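Local coordinates for protein beta-glucosidase (Chaetomella raphigera, PDB 6JXG) that probably hydrolyses terminal, non-reducing beta-D-glucosyl residues with release of beta-D-glucose, as a secreted glycoside hydrolase family 3 enzyme of cellulose degradation, at residues H179-D188 and R671-D679. Residues are numbered along the deposited sequence; the frame is centred on the assembly and turned at random.
Sequences HELYLWPFAD and RRKDLSYWD
An interdomain seam of the family 3 glucosidase forms where His179 and Trp184, on helices of the TIM-barrel-related N-terminal domain, receive Trp678 and Lys673 of the fibronectin type III-like domain. The His179 imidazole lies flat on the six-membered ring of Trp678, centroids 3.5 Å apart and planes at 6°, while its NE2 is hydrogen-bonded to Glu222. The Trp678 side chain swings out with CG opposite its N (chi1 -176°), which carries the indole to the His179 ring face. Next to the stack, Trp678 N donates to Glu180 OE2 (2.8 Å) in a nearly straight bond (163°), reaching the oxygen from its anti side, tilted out of the carboxylate plane; Arg176 pairs with the same oxygen. A serine in place of Trp678 would probably leave the His179 face without its stacking partner and open a gap between the domains. Lys673, fully extended, runs over one face of Trp184, with a CH-pi contact from CE, 4.1 Å from the six-membered ring centroid, and a cation-pi contact from NZ, which also meets two waters leading to the carbonyl oxygens of His179 and Trp184. Arg671 NH1 forms a salt bridge with Asp188 OD1 (3.0 Å), while Arg671 NE and NH2 grip the Asp674 carboxylate side-on. The charges of Arg671, Asp674, Asp188 and Lys673 thus each find a counter-charge or water, and the doubly anchored guanidinium is probably fixed in its rotation.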
ATOM      1  N   HIS A 179     -13.967 -11.867   5.029  1.00 13.66           N
ATOM      2  CA  HIS A 179     -14.754 -10.660   4.753  1.00 14.26           C
ATOM      3  C   HIS A 179     -14.360  -9.391   5.532  1.00 14.97           C
ATOM      4  O   HIS A 179     -14.389  -8.274   4.958  1.00 14.79           O
ATOM      5  CB  HIS A 179     -16.251 -10.982   5.006  1.00 15.04           C
ATOM      6  CG  HIS A 179     -16.851 -11.798   3.915  1.00 15.32           C
ATOM      7  ND1 HIS A 179     -16.724 -13.167   3.840  1.00 16.10           N
ATOM      8  CD2 HIS A 179     -17.553 -11.425   2.829  1.00 16.93           C
ATOM      9  CE1 HIS A 179     -17.343 -13.601   2.754  1.00 18.51           C
ATOM     10  NE2 HIS A 179     -17.855 -12.562   2.122  1.00 17.66           N
ATOM     11  N   GLU A 180     -14.004  -9.552   6.807  1.00 13.59           N
ATOM     12  CA  GLU A 180     -13.709  -8.397   7.668  1.00 15.11           C
ATOM     13  C   GLU A 180     -12.333  -7.851   7.539  1.00 14.72           C
ATOM     14  O   GLU A 180     -12.107  -6.695   7.929  1.00 17.26           O
ATOM     15  CB  GLU A 180     -13.996  -8.640   9.143  1.00 14.76           C
ATOM     16  CG  GLU A 180     -15.484  -8.702   9.359  1.00 15.98           C
ATOM     17  CD  GLU A 180     -15.931  -8.969  10.806  1.00 15.63           C
ATOM     18  OE1 GLU A 180     -15.273  -8.588  11.790  1.00 14.21           O
ATOM     19  OE2 GLU A 180     -17.000  -9.555  10.883  1.00 16.18           O
ATOM     20  N   LEU A 181     -11.413  -8.664   7.059  1.00 14.66           N
ATOM     21  CA  LEU A 181     -10.024  -8.304   7.080  1.00 15.47           C
ATOM     22  C   LEU A 181      -9.488  -8.249   5.626  1.00 15.46           C
ATOM     23  O   LEU A 181      -9.362  -7.160   5.084  1.00 15.01           O
ATOM     24  CB  LEU A 181      -9.283  -9.253   7.984  1.00 16.97           C
ATOM     25  CG  LEU A 181      -7.908  -8.898   8.319  1.00 18.85           C
ATOM     26  CD1 LEU A 181      -7.942  -7.450   8.881  1.00 22.20           C
ATOM     27  CD2 LEU A 181      -7.363  -9.908   9.298  1.00 17.36           C
ATOM     28  N   TYR A 182      -9.260  -9.393   4.989  1.00 12.73           N
ATOM     29  CA  TYR A 182      -8.544  -9.433   3.717  1.00 12.38           C
ATOM     30  C   TYR A 182      -9.354  -8.915   2.506  1.00 11.55           C
ATOM     31  O   TYR A 182      -8.844  -8.229   1.656  1.00 10.56           O
ATOM     32  CB  TYR A 182      -7.967 -10.879   3.453  1.00 12.44           C
ATOM     33  CG  TYR A 182      -7.036 -11.278   4.570  1.00 11.55           C
ATOM     34  CD1 TYR A 182      -5.782 -10.720   4.649  1.00 11.17           C
ATOM     35  CD2 TYR A 182      -7.514 -12.017   5.677  1.00 11.31           C
ATOM     36  CE1 TYR A 182      -4.928 -11.022   5.717  1.00 11.59           C
ATOM     37  CE2 TYR A 182      -6.692 -12.265   6.760  1.00 11.62           C
ATOM     38  CZ  TYR A 182      -5.387 -11.776   6.790  1.00 11.93           C
ATOM     39  OH  TYR A 182      -4.502 -11.979   7.890  1.00 11.16           O
ATOM     40  N   LEU A 183     -10.615  -9.239   2.447  1.00  9.97           N
ATOM     41  CA  LEU A 183     -11.516  -8.713   1.388  1.00 11.00           C
ATOM     42  C   LEU A 183     -11.831  -7.219   1.455  1.00 11.18           C
ATOM     43  O   LEU A 183     -12.059  -6.555   0.421  1.00 10.75           O
ATOM     44  CB  LEU A 183     -12.814  -9.539   1.372  1.00 10.26           C
ATOM     45  CG  LEU A 183     -13.705  -9.296   0.136  1.00 11.16           C
ATOM     46  CD1 LEU A 183     -12.986  -9.771  -1.108  1.00 10.91           C
ATOM     47  CD2 LEU A 183     -15.060  -9.989   0.348  1.00 11.91           C
ATOM     48  N   TRP A 184     -11.829  -6.690   2.677  1.00 11.35           N
ATOM     49  CA  TRP A 184     -12.347  -5.381   2.932  1.00 11.45           C
ATOM     50  C   TRP A 184     -11.725  -4.263   2.004  1.00 11.80           C
ATOM     51  O   TRP A 184     -12.426  -3.503   1.342  1.00 13.39           O
ATOM     52  CB  TRP A 184     -12.206  -5.108   4.384  1.00 11.53           C
ATOM     53  CG  TRP A 184     -12.659  -3.757   4.826  1.00 12.46           C
ATOM     54  CD1 TRP A 184     -12.144  -2.537   4.501  1.00 12.97           C
ATOM     55  CD2 TRP A 184     -13.754  -3.494   5.751  1.00 13.79           C
ATOM     56  NE1 TRP A 184     -12.851  -1.531   5.146  1.00 14.22           N
ATOM     57  CE2 TRP A 184     -13.862  -2.099   5.891  1.00 14.36           C
ATOM     58  CE3 TRP A 184     -14.610  -4.319   6.475  1.00 14.18           C
ATOM     59  CZ2 TRP A 184     -14.794  -1.503   6.734  1.00 17.05           C
ATOM     60  CZ3 TRP A 184     -15.591  -3.728   7.306  1.00 15.43           C
ATOM     61  CH2 TRP A 184     -15.644  -2.338   7.454  1.00 15.58           C
ATOM     62  N   PRO A 185     -10.392  -4.259   1.844  1.00 12.96           N
ATOM     63  CA  PRO A 185      -9.860  -3.253   0.910  1.00 11.98           C
ATOM     64  C   PRO A 185     -10.193  -3.516  -0.528  1.00 11.84           C
ATOM     65  O   PRO A 185     -10.284  -2.553  -1.296  1.00 12.46           O
ATOM     66  CB  PRO A 185      -8.372  -3.314   1.083  1.00 13.89           C
ATOM     67  CG  PRO A 185      -8.119  -4.374   2.085  1.00 15.30           C
ATOM     68  CD  PRO A 185      -9.371  -4.926   2.647  1.00 12.91           C
ATOM     69  N   PHE A 186     -10.367  -4.782  -0.917  1.00 12.03           N
ATOM     70  CA  PHE A 186     -10.830  -5.036  -2.273  1.00 11.94           C
ATOM     71  C   PHE A 186     -12.258  -4.568  -2.483  1.00 12.07           C
ATOM     72  O   PHE A 186     -12.610  -4.008  -3.542  1.00 12.80           O
ATOM     73  CB  PHE A 186     -10.688  -6.503  -2.665  1.00 12.43           C
ATOM     74  CG  PHE A 186      -9.283  -6.902  -2.974  1.00 12.18           C
ATOM     75  CD1 PHE A 186      -8.734  -6.650  -4.225  1.00 11.80           C
ATOM     76  CD2 PHE A 186      -8.498  -7.513  -1.996  1.00 12.22           C
ATOM     77  CE1 PHE A 186      -7.459  -7.029  -4.547  1.00 11.98           C
ATOM     78  CE2 PHE A 186      -7.209  -7.913  -2.312  1.00 11.96           C
ATOM     79  CZ  PHE A 186      -6.687  -7.701  -3.627  1.00 12.73           C
ATOM     80  N   ALA A 187     -13.086  -4.704  -1.460  1.00 10.98           N
ATOM     81  CA  ALA A 187     -14.476  -4.186  -1.568  1.00 12.01           C
ATOM     82  C   ALA A 187     -14.486  -2.675  -1.719  1.00 11.80           C
ATOM     83  O   ALA A 187     -15.212  -2.132  -2.599  1.00 12.36           O
ATOM     84  CB  ALA A 187     -15.314  -4.643  -0.361  1.00 12.88           C
ATOM     85  N   ASP A 188     -13.658  -1.970  -0.932  1.00 11.86           N
ATOM     86  CA  ASP A 188     -13.504  -0.484  -1.103  1.00 11.52           C
ATOM     87  C   ASP A 188     -13.035  -0.137  -2.532  1.00 10.72           C
ATOM     88  O   ASP A 188     -13.518   0.784  -3.189  1.00 10.74           O
ATOM     89  CB  ASP A 188     -12.533   0.139  -0.086  1.00 12.16           C
ATOM     90  CG  ASP A 188     -13.195   0.481   1.270  1.00 13.21           C
ATOM     91  OD1 ASP A 188     -14.376   0.064   1.552  1.00 14.39           O
ATOM     92  OD2 ASP A 188     -12.556   1.231   1.993  1.00 13.55           O
ATOM     93  N   ARG A 671     -19.838   4.703   7.733  1.00 14.08           N
ATOM     94  CA  ARG A 671     -20.698   3.953   6.824  1.00 14.12           C
ATOM     95  C   ARG A 671     -21.420   2.872   7.618  1.00 12.94           C
ATOM     96  O   ARG A 671     -20.930   2.412   8.640  1.00 12.82           O
ATOM     97  CB  ARG A 671     -19.841   3.290   5.730  1.00 13.69           C
ATOM     98  CG  ARG A 671     -19.129   4.255   4.787  1.00 13.02           C
ATOM     99  CD  ARG A 671     -18.086   3.532   3.980  1.00 13.60           C
ATOM    100  NE  ARG A 671     -17.056   2.935   4.857  1.00 14.31           N
ATOM    101  CZ  ARG A 671     -16.020   2.276   4.370  1.00 16.87           C
ATOM    102  NH1 ARG A 671     -15.839   2.158   3.053  1.00 17.41           N
ATOM    103  NH2 ARG A 671     -15.190   1.707   5.194  1.00 18.15           N
ATOM    104  N   ARG A 672     -22.540   2.398   7.135  1.00 14.13           N
ATOM    105  CA  ARG A 672     -23.176   1.274   7.771  1.00 13.81           C
ATOM    106  C   ARG A 672     -22.226   0.106   7.945  1.00 14.55           C
ATOM    107  O   ARG A 672     -22.221  -0.560   8.976  1.00 13.86           O
ATOM    108  CB  ARG A 672     -24.441   0.846   6.937  1.00 15.40           C
ATOM    109  CG  ARG A 672     -25.135  -0.390   7.479  1.00 16.33           C
ATOM    110  CD  ARG A 672     -26.656  -0.547   7.121  1.00 21.21           C
ATOM    111  NE  ARG A 672     -27.042   0.416   6.145  1.00 28.83           N
ATOM    112  CZ  ARG A 672     -27.889   1.420   6.233  1.00 26.81           C
ATOM    113  NH1 ARG A 672     -28.683   1.666   7.239  1.00 26.82           N
ATOM    114  NH2 ARG A 672     -27.950   2.182   5.182  1.00 33.10           N
ATOM    115  N   LYS A 673     -21.409  -0.178   6.910  1.00 14.21           N
ATOM    116  CA  LYS A 673     -20.426  -1.262   6.957  1.00 12.99           C
ATOM    117  C   LYS A 673     -19.444  -1.103   8.109  1.00 13.23           C
ATOM    118  O   LYS A 673     -18.977  -2.079   8.645  1.00 13.73           O
ATOM    119  CB  LYS A 673     -19.641  -1.343   5.628  1.00 14.05           C
ATOM    120  CG  LYS A 673     -18.927  -2.663   5.494  1.00 15.84           C
ATOM    121  CD  LYS A 673     -18.207  -2.774   4.120  1.00 16.03           C
ATOM    122  CE  LYS A 673     -17.601  -4.136   3.901  1.00 16.16           C
ATOM    123  NZ  LYS A 673     -16.878  -4.300   2.601  1.00 15.56           N
ATOM    124  N   ASP A 674     -19.139   0.127   8.464  1.00 13.25           N
ATOM    125  CA  ASP A 674     -18.145   0.397   9.503  1.00 13.82           C
ATOM    126  C   ASP A 674     -18.642  -0.048  10.882  1.00 15.09           C
ATOM    127  O   ASP A 674     -17.826  -0.253  11.797  1.00 14.21           O
ATOM    128  CB  ASP A 674     -17.812   1.882   9.519  1.00 13.71           C
ATOM    129  CG  ASP A 674     -17.046   2.317   8.288  1.00 13.64           C
ATOM    130  OD1 ASP A 674     -16.212   1.481   7.877  1.00 12.92           O
ATOM    131  OD2 ASP A 674     -17.305   3.445   7.735  1.00 13.14           O
ATOM    132  N   LEU A 675     -19.963  -0.203  10.977  1.00 15.94           N
ATOM    133  CA  LEU A 675     -20.656  -0.595  12.189  1.00 18.24           C
ATOM    134  C   LEU A 675     -21.253  -1.986  12.105  1.00 18.54           C
ATOM    135  O   LEU A 675     -22.073  -2.356  12.958  1.00 20.40           O
ATOM    136  CB  LEU A 675     -21.774   0.402  12.498  1.00 20.23           C
ATOM    137  CG  LEU A 675     -21.300   1.833  12.706  1.00 19.87           C
ATOM    138  CD1 LEU A 675     -22.490   2.766  12.738  1.00 22.15           C
ATOM    139  CD2 LEU A 675     -20.473   1.996  13.968  1.00 18.14           C
ATOM    140  N   SER A 676     -20.727  -2.811  11.202  1.00 16.43           N
ATOM    141  CA  SER A 676     -21.241  -4.143  10.948  1.00 16.62           C
ATOM    142  C   SER A 676     -20.206  -5.209  11.166  1.00 15.89           C
ATOM    143  O   SER A 676     -18.969  -4.956  11.363  1.00 13.10           O
ATOM    144  CB  SER A 676     -21.705  -4.245   9.490  1.00 16.32           C
ATOM    145  OG  SER A 676     -22.734  -3.320   9.250  1.00 16.99           O
ATOM    146  N   TYR A 677     -20.689  -6.416  11.104  1.00 16.18           N
ATOM    147  CA  TYR A 677     -19.825  -7.593  11.139  1.00 15.86           C
ATOM    148  C   TYR A 677     -20.396  -8.610  10.188  1.00 16.18           C
ATOM    149  O   TYR A 677     -21.627  -8.578   9.888  1.00 15.35           O
ATOM    150  CB  TYR A 677     -19.675  -8.145  12.559  1.00 18.15           C
ATOM    151  CG  TYR A 677     -20.965  -8.780  13.115  1.00 19.01           C
ATOM    152  CD1 TYR A 677     -21.288 -10.106  12.855  1.00 21.06           C
ATOM    153  CD2 TYR A 677     -21.862  -8.014  13.806  1.00 21.19           C
ATOM    154  CE1 TYR A 677     -22.458 -10.680  13.327  1.00 24.51           C
ATOM    155  CE2 TYR A 677     -23.045  -8.566  14.308  1.00 23.76           C
ATOM    156  CZ  TYR A 677     -23.341  -9.881  14.076  1.00 26.49           C
ATOM    157  OH  TYR A 677     -24.530 -10.361  14.593  1.00 27.18           O
ATOM    158  N   TRP A 678     -19.544  -9.518   9.736  1.00 15.04           N
ATOM    159  CA  TRP A 678     -19.962 -10.623   8.888  1.00 16.26           C
ATOM    160  C   TRP A 678     -20.440 -11.838   9.710  1.00 17.11           C
ATOM    161  O   TRP A 678     -19.654 -12.430  10.471  1.00 17.67           O
ATOM    162  CB  TRP A 678     -18.831 -11.088   7.976  1.00 15.45           C
ATOM    163  CG  TRP A 678     -19.256 -12.140   7.030  1.00 15.58           C
ATOM    164  CD1 TRP A 678     -19.112 -13.471   7.217  1.00 16.90           C
ATOM    165  CD2 TRP A 678     -19.928 -11.994   5.740  1.00 15.85           C
ATOM    166  NE1 TRP A 678     -19.567 -14.178   6.110  1.00 15.95           N
ATOM    167  CE2 TRP A 678     -20.086 -13.295   5.203  1.00 15.54           C
ATOM    168  CE3 TRP A 678     -20.346 -10.904   4.973  1.00 18.18           C
ATOM    169  CZ2 TRP A 678     -20.718 -13.543   3.980  1.00 16.91           C
ATOM    170  CZ3 TRP A 678     -20.948 -11.140   3.740  1.00 20.19           C
ATOM    171  CH2 TRP A 678     -21.111 -12.481   3.232  1.00 17.73           C
ATOM    172  N   ASP A 679     -21.716 -12.164   9.515  1.00 17.38           N
ATOM    173  CA  ASP A 679     -22.391 -13.260  10.167  1.00 19.63           C
ATOM    174  C   ASP A 679     -22.364 -14.483   9.251  1.00 21.51           C
ATOM    175  O   ASP A 679     -23.009 -14.490   8.146  1.00 21.39           O
ATOM    176  CB  ASP A 679     -23.847 -12.886  10.427  1.00 21.83           C
ATOM    177  CG  ASP A 679     -24.589 -13.999  11.203  1.00 23.76           C
ATOM    178  OD1 ASP A 679     -24.027 -14.529  12.146  1.00 25.94           O
ATOM    179  OD2 ASP A 679     -25.653 -14.394  10.766  1.00 25.72           O
TER
HETATM  180  O   HOH W   1     -15.383  -6.829   2.802  1.00 14.79           O
HETATM  181  O   HOH W   2     -12.359   1.303   4.559  1.00 11.72           O
HETATM  182  O   HOH W   3     -14.977  -2.374   2.470  1.00 18.81           O